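Local atomic coordinates of excinuclease ABC, subunit A. (Deinococcus radiodurans, PDB entry 2VF7), a protein that binds DNA and ATP as a zinc-containing ABC-type ATPase, and probably recognises damaged DNA during nucleotide excision repair. Residues Val95-Ala100 and Arg387-Thr392; Val401-Asp406 and Asn432-Val437. The protein carries 1 engineered substitution. One frame throughout, in Å; residues are numbered along the deposited sequence.

The two contacts meet on one sheet of the nucleotide-binding core that holds the first ADP, their centres about 10 Å apart. Strand 94-96 of contact 1 lies beside strand 402-406 of contact 2: Val95 N stands 2.9 Å from Val402 O and Val95 O 3.0 Å from Val404 N, both probable hydrogen bonds. Helix 382-393, packed in contact 1 against the residues just beyond strand 94-96, runs on in the chain to strand 402-406. Contact 2 comes nearer the nucleotide, with the Val437 side chain about 5 Å from the bound ADP, against about 11 Å for the Gln98 side chain of contact 1.

Contact 1 (Val95-Ala100 and Arg387-Thr392); sequences VALQQA and RLRLAT
Leu97, just beyond the end of strand 94-96, passes Arg389 of helix 382-393 at 6.3 Å between CA atoms, the nearest backbone approach of the two segments. Arg389 and Leu97 carry the contact in nearly equal measure. The arginine side chain leaves the helix toward residues 95-100 and bends twice, at chi2 (127°) and chi3 (107°), which sets one guanidinium face against Leu97 CA, 3.9 Å above the plane and offset toward the rim. Arg389 NH2 comes within 2.9 Å of Ala96 O, but the angle is too poor for a hydrogen bond, leaving at most an electrostatic attraction. The firm polar partner is across the dimer: Arg389 NH1 donates to Ser68 O of the second subunit, whose Pro71 also packs on this arginine. The arrangement belongs to an ABC ATPase core, where helix 382-393 starts within an LSPGE sequence consistent with the ABC signature and lies against the end of the outermost strand of the ATP-binding sheet and the loop that follows it. The leucine side chains close the rest. Leu97 divides its two methyls: CD2 rests 4.0 Å from Arg389 CG, against the aliphatic part of the arginine, while CD1 meets Leu390 CD1 at 3.8 Å, these two side chains crossing at about a right angle. Leu390 also touches Leu424 and Leu427 of helix 417-428.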
loop_
_atom_site.group_PDB
_atom_site.type_symbol
_atom_site.label_atom_id
_atom_site.label_comp_id
_atom_site.label_asym_id
_atom_site.label_seq_id
_atom_site.Cartn_x
_atom_site.Cartn_y
_atom_site.Cartn_z
ATOM N N VAL A 95 -9.903 10.022 8.367
ATOM C CA VAL A 95 -10.655 9.053 7.560
ATOM C C VAL A 95 -11.765 9.785 6.784
ATOM O O VAL A 95 -12.553 10.498 7.381
ATOM C CB VAL A 95 -11.304 7.961 8.468
ATOM C CG1 VAL A 95 -11.916 6.851 7.629
ATOM C CG2 VAL A 95 -10.274 7.382 9.449
ATOM N N ALA A 96 -11.810 9.637 5.459
ATOM C CA ALA A 96 -12.936 10.146 4.678
ATOM C C ALA A 96 -13.996 9.056 4.554
ATOM O O ALA A 96 -13.694 7.936 4.117
ATOM C CB ALA A 96 -12.498 10.628 3.294
ATOM N N LEU A 97 -15.222 9.389 4.962
ATOM C CA LEU A 97 -16.362 8.473 4.818
ATOM C C LEU A 97 -17.025 8.481 3.429
ATOM O O LEU A 97 -18.022 7.795 3.208
ATOM C CB LEU A 97 -17.380 8.675 5.948
ATOM C CG LEU A 97 -16.776 8.353 7.333
ATOM C CD1 LEU A 97 -17.785 8.582 8.424
ATOM C CD2 LEU A 97 -16.208 6.923 7.396
ATOM N N GLN A 98 -16.438 9.248 2.501
ATOM C CA GLN A 98 -16.789 9.207 1.079
ATOM C C GLN A 98 -15.552 9.007 0.232
ATOM O O GLN A 98 -14.464 9.470 0.580
ATOM C CB GLN A 98 -17.516 10.484 0.654
ATOM C CG GLN A 98 -17.979 10.488 -0.810
ATOM C CD GLN A 98 -19.421 10.893 -0.962
ATOM O OE1 GLN A 98 -19.708 11.996 -1.407
ATOM N NE2 GLN A 98 -20.348 10.005 -0.574
ATOM N N GLN A 99 -15.723 8.321 -0.892
ATOM C CA GLN A 99 -14.647 8.110 -1.846
ATOM C C GLN A 99 -14.389 9.363 -2.698
ATOM O O GLN A 99 -15.277 10.202 -2.888
ATOM C CB GLN A 99 -15.017 6.933 -2.747
ATOM C CG GLN A 99 -13.885 5.984 -3.083
ATOM C CD GLN A 99 -14.377 4.836 -3.954
ATOM O OE1 GLN A 99 -14.633 5.016 -5.152
ATOM N NE2 GLN A 99 -14.532 3.647 -3.350
ATOM N N ALA A 100 -13.170 9.463 -3.220
ATOM C CA ALA A 100 -12.725 10.624 -4.005
ATOM C C ALA A 100 -13.547 10.893 -5.277
ATOM O O ALA A 100 -13.762 9.997 -6.090
ATOM C CB ALA A 100 -11.245 10.484 -4.358
ATOM N N ARG A 387 -23.885 6.548 4.978
ATOM C CA ARG A 387 -24.613 6.289 6.211
ATOM C C ARG A 387 -24.318 4.897 6.750
ATOM O O ARG A 387 -24.266 4.703 7.962
ATOM C CB ARG A 387 -26.128 6.473 6.005
ATOM C CG ARG A 387 -26.699 7.776 6.572
ATOM C CD ARG A 387 -28.178 8.000 6.238
ATOM N NE ARG A 387 -28.354 8.785 5.012
ATOM C CZ ARG A 387 -29.173 8.474 4.006
ATOM N NH1 ARG A 387 -29.935 7.387 4.053
ATOM N NH2 ARG A 387 -29.239 9.265 2.944
ATOM N N LEU A 388 -24.147 3.927 5.857
ATOM C CA LEU A 388 -23.675 2.596 6.228
ATOM C C LEU A 388 -22.213 2.580 6.653
ATOM O O LEU A 388 -21.733 1.589 7.198
ATOM C CB LEU A 388 -23.785 1.652 5.044
ATOM C CG LEU A 388 -25.125 1.074 4.598
ATOM C CD1 LEU A 388 -24.881 0.362 3.270
ATOM C CD2 LEU A 388 -25.723 0.117 5.636
ATOM N N ARG A 389 -21.484 3.644 6.337
ATOM C CA ARG A 389 -20.074 3.729 6.691
ATOM C C ARG A 389 -19.924 4.437 8.029
ATOM O O ARG A 389 -19.039 4.124 8.823
ATOM C CB ARG A 389 -19.293 4.412 5.591
ATOM C CG ARG A 389 -17.901 3.864 5.486
ATOM C CD ARG A 389 -17.540 3.415 4.080
ATOM N NE ARG A 389 -16.606 4.324 3.412
ATOM C CZ ARG A 389 -15.334 4.544 3.767
ATOM N NH1 ARG A 389 -14.796 3.943 4.830
ATOM N NH2 ARG A 389 -14.595 5.387 3.056
ATOM N N LEU A 390 -20.826 5.385 8.254
ATOM C CA LEU A 390 -21.007 6.047 9.520
ATOM C C LEU A 390 -21.362 5.025 10.619
ATOM O O LEU A 390 -20.742 5.005 11.688
ATOM C CB LEU A 390 -22.111 7.090 9.370
ATOM C CG LEU A 390 -22.206 8.150 10.460
ATOM C CD1 LEU A 390 -20.910 8.911 10.526
ATOM C CD2 LEU A 390 -23.376 9.113 10.261
ATOM N N ALA A 391 -22.347 4.174 10.335
ATOM C CA ALA A 391 -22.815 3.167 11.271
ATOM C C ALA A 391 -21.682 2.230 11.658
ATOM O O ALA A 391 -21.517 1.907 12.840
ATOM C CB ALA A 391 -23.966 2.402 10.686
ATOM N N THR A 392 -20.874 1.836 10.672
ATOM C CA THR A 392 -19.772 0.877 10.889
ATOM C C THR A 392 -18.676 1.444 11.795
ATOM O O THR A 392 -18.028 0.708 12.550
ATOM C CB THR A 392 -19.169 0.420 9.541
ATOM O OG1 THR A 392 -20.212 -0.134 8.730
ATOM C CG2 THR A 392 -18.110 -0.629 9.748
#

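Contact 2 (Val401-Asp406 and Asn432-Val437)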
loop_
_atom_site.group_PDB
_atom_site.type_symbol
_atom_site.label_atom_id
_atom_site.label_comp_id
_atom_site.label_asym_id
_atom_site.label_seq_id
_atom_site.Cartn_x
_atom_site.Cartn_y
_atom_site.Cartn_z
ATOM N N VAL A 401 -9.247 10.109 15.689
ATOM C CA VAL A 401 -9.105 10.446 14.257
ATOM C C VAL A 401 -10.102 11.577 13.951
ATOM O O VAL A 401 -10.957 11.870 14.784
ATOM C CB VAL A 401 -9.347 9.215 13.280
ATOM C CG1 VAL A 401 -8.280 8.164 13.413
ATOM C CG2 VAL A 401 -10.728 8.598 13.456
ATOM N N VAL A 402 -9.955 12.220 12.795
ATOM C CA VAL A 402 -10.976 13.098 12.221
ATOM C C VAL A 402 -11.765 12.388 11.124
ATOM O O VAL A 402 -11.181 11.823 10.199
ATOM C CB VAL A 402 -10.385 14.358 11.534
ATOM C CG1 VAL A 402 -11.480 15.453 11.417
ATOM C CG2 VAL A 402 -9.184 14.883 12.273
ATOM N N TYR A 403 -13.093 12.447 11.217
ATOM C CA TYR A 403 -13.969 11.981 10.135
ATOM C C TYR A 403 -14.356 13.136 9.235
ATOM O O TYR A 403 -14.814 14.175 9.707
ATOM C CB TYR A 403 -15.215 11.313 10.703
ATOM C CG TYR A 403 -14.919 9.956 11.314
ATOM C CD1 TYR A 403 -14.917 9.767 12.705
ATOM C CD2 TYR A 403 -14.627 8.871 10.503
ATOM C CE1 TYR A 403 -14.646 8.510 13.261
ATOM C CE2 TYR A 403 -14.339 7.619 11.042
ATOM C CZ TYR A 403 -14.363 7.435 12.416
ATOM O OH TYR A 403 -14.092 6.172 12.914
ATOM N N VAL A 404 -14.149 12.950 7.936
ATOM C CA VAL A 404 -14.482 13.967 6.936
ATOM C C VAL A 404 -15.700 13.516 6.095
ATOM O O VAL A 404 -15.635 12.555 5.333
ATOM C CB VAL A 404 -13.263 14.302 6.040
ATOM C CG1 VAL A 404 -13.465 15.644 5.383
ATOM C CG2 VAL A 404 -11.979 14.314 6.863
ATOM N N LEU A 405 -16.821 14.203 6.292
ATOM C CA LEU A 405 -18.081 13.823 5.663
ATOM C C LEU A 405 -18.560 14.845 4.607
ATOM O O LEU A 405 -18.336 16.054 4.740
ATOM C CB LEU A 405 -19.161 13.568 6.728
ATOM C CG LEU A 405 -18.985 12.468 7.794
ATOM C CD1 LEU A 405 -18.712 13.056 9.168
ATOM C CD2 LEU A 405 -20.253 11.651 7.904
ATOM N N ASP A 406 -19.208 14.346 3.562
ATOM C CA ASP A 406 -19.727 15.216 2.493
ATOM C C ASP A 406 -21.229 15.040 2.289
ATOM O O ASP A 406 -21.659 14.164 1.539
ATOM C CB ASP A 406 -18.988 14.992 1.174
ATOM C CG ASP A 406 -19.614 15.769 0.020
ATOM O OD1 ASP A 406 -20.271 15.124 -0.823
ATOM O OD2 ASP A 406 -19.483 17.023 -0.029
ATOM N N ASN A 432 -13.495 11.339 18.856
ATOM C CA ASN A 432 -13.204 11.768 17.477
ATOM C C ASN A 432 -13.648 13.206 17.151
ATOM O O ASN A 432 -14.371 13.830 17.921
ATOM C CB ASN A 432 -13.815 10.796 16.454
ATOM C CG ASN A 432 -13.578 9.333 16.805
ATOM O OD1 ASN A 432 -12.452 8.844 16.793
ATOM N ND2 ASN A 432 -14.658 8.624 17.114
ATOM N N SER A 433 -13.191 13.715 16.006
ATOM C CA SER A 433 -13.554 15.044 15.492
ATOM C C SER A 433 -14.243 14.875 14.145
ATOM O O SER A 433 -13.889 13.981 13.367
ATOM C CB SER A 433 -12.305 15.925 15.298
ATOM O OG SER A 433 -11.449 15.925 16.432
ATOM N N LEU A 434 -15.195 15.756 13.846
ATOM C CA LEU A 434 -15.998 15.626 12.641
ATOM C C LEU A 434 -15.939 16.883 11.779
ATOM O O LEU A 434 -16.284 17.973 12.229
ATOM C CB LEU A 434 -17.449 15.283 13.017
ATOM C CG LEU A 434 -17.640 14.033 13.895
ATOM C CD1 LEU A 434 -18.707 14.272 14.925
ATOM C CD2 LEU A 434 -17.974 12.838 13.074
ATOM N N PHE A 435 -15.466 16.730 10.543
ATOM C CA PHE A 435 -15.489 17.827 9.577
ATOM C C PHE A 435 -16.573 17.508 8.542
ATOM O O PHE A 435 -16.452 16.542 7.791
ATOM C CB PHE A 435 -14.122 18.038 8.887
ATOM C CG PHE A 435 -13.006 18.529 9.808
ATOM C CD1 PHE A 435 -13.263 18.964 11.114
ATOM C CD2 PHE A 435 -11.680 18.565 9.340
ATOM C CE1 PHE A 435 -12.219 19.408 11.929
ATOM C CE2 PHE A 435 -10.634 19.004 10.157
ATOM C CZ PHE A 435 -10.895 19.426 11.443
ATOM N N VAL A 436 -17.612 18.330 8.498
ATOM C CA VAL A 436 -18.801 18.025 7.717
ATOM C C VAL A 436 -19.141 19.154 6.764
ATOM O O VAL A 436 -19.478 20.234 7.208
ATOM C CB VAL A 436 -20.016 17.791 8.634
ATOM C CG1 VAL A 436 -21.299 17.506 7.812
ATOM C CG2 VAL A 436 -19.715 16.658 9.612
ATOM N N VAL A 437 -19.027 18.916 5.457
ATOM C CA VAL A 437 -19.606 19.858 4.504
ATOM C C VAL A 437 -21.064 19.533 4.270
ATOM O O VAL A 437 -21.416 18.433 3.837
ATOM C CB VAL A 437 -18.751 20.083 3.198
ATOM C CG1 VAL A 437 -17.593 19.124 3.109
ATOM C CG2 VAL A 437 -19.603 20.100 1.945
HETATM O O HOH W 1 -9.864 14.007 17.250
#
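Over the centre of the Phe435 ring sits one methyl of Val402: CG1 is 3.6 Å from the ring centroid and 7° off the normal, a CH-pi contact. The Phe435 ring, turned beside its own backbone N (chi1 -67°), swings back along its strand to reach this valine two bridges earlier. Tyr403 is met differently. The amide ND2 of Asn432 comes in plane at the ring's edge, 3.9 Å from Tyr403 CE1, with amide and ring planes 78° apart, while Val401 CG2 lies over one face near the rim. Their polar ends are satisfied by neighbouring helices: Tyr403 OH bonds to Gln393 OE1 and Asn432 ND2 to Leu427 O. On the side of Tyr403, Leu405 CD1 packs against Leu434 CD2 at 4.0 Å and Val436 CG2 at 3.8 Å. Between the two layers of side chains five backbone hydrogen bonds join the parallel strands, from Ser433 N to Val401 O at 3.1 Å through to Val437 N to Leu405 O at 3.0 Å. With an alanine at Phe435, the Val402 methyl would probably lose the surface it rests on, opening a gap toward Leu57 of helix 49-69. Strand 402-406, helix 417-428 and strand 433-437 form a beta-alpha-beta unit of the ABC ATPase core, its first strand closing with Leu405 and Asp406 of an LDEP sequence that fits Walker B and its second ending beside Lys49 of the P-loop.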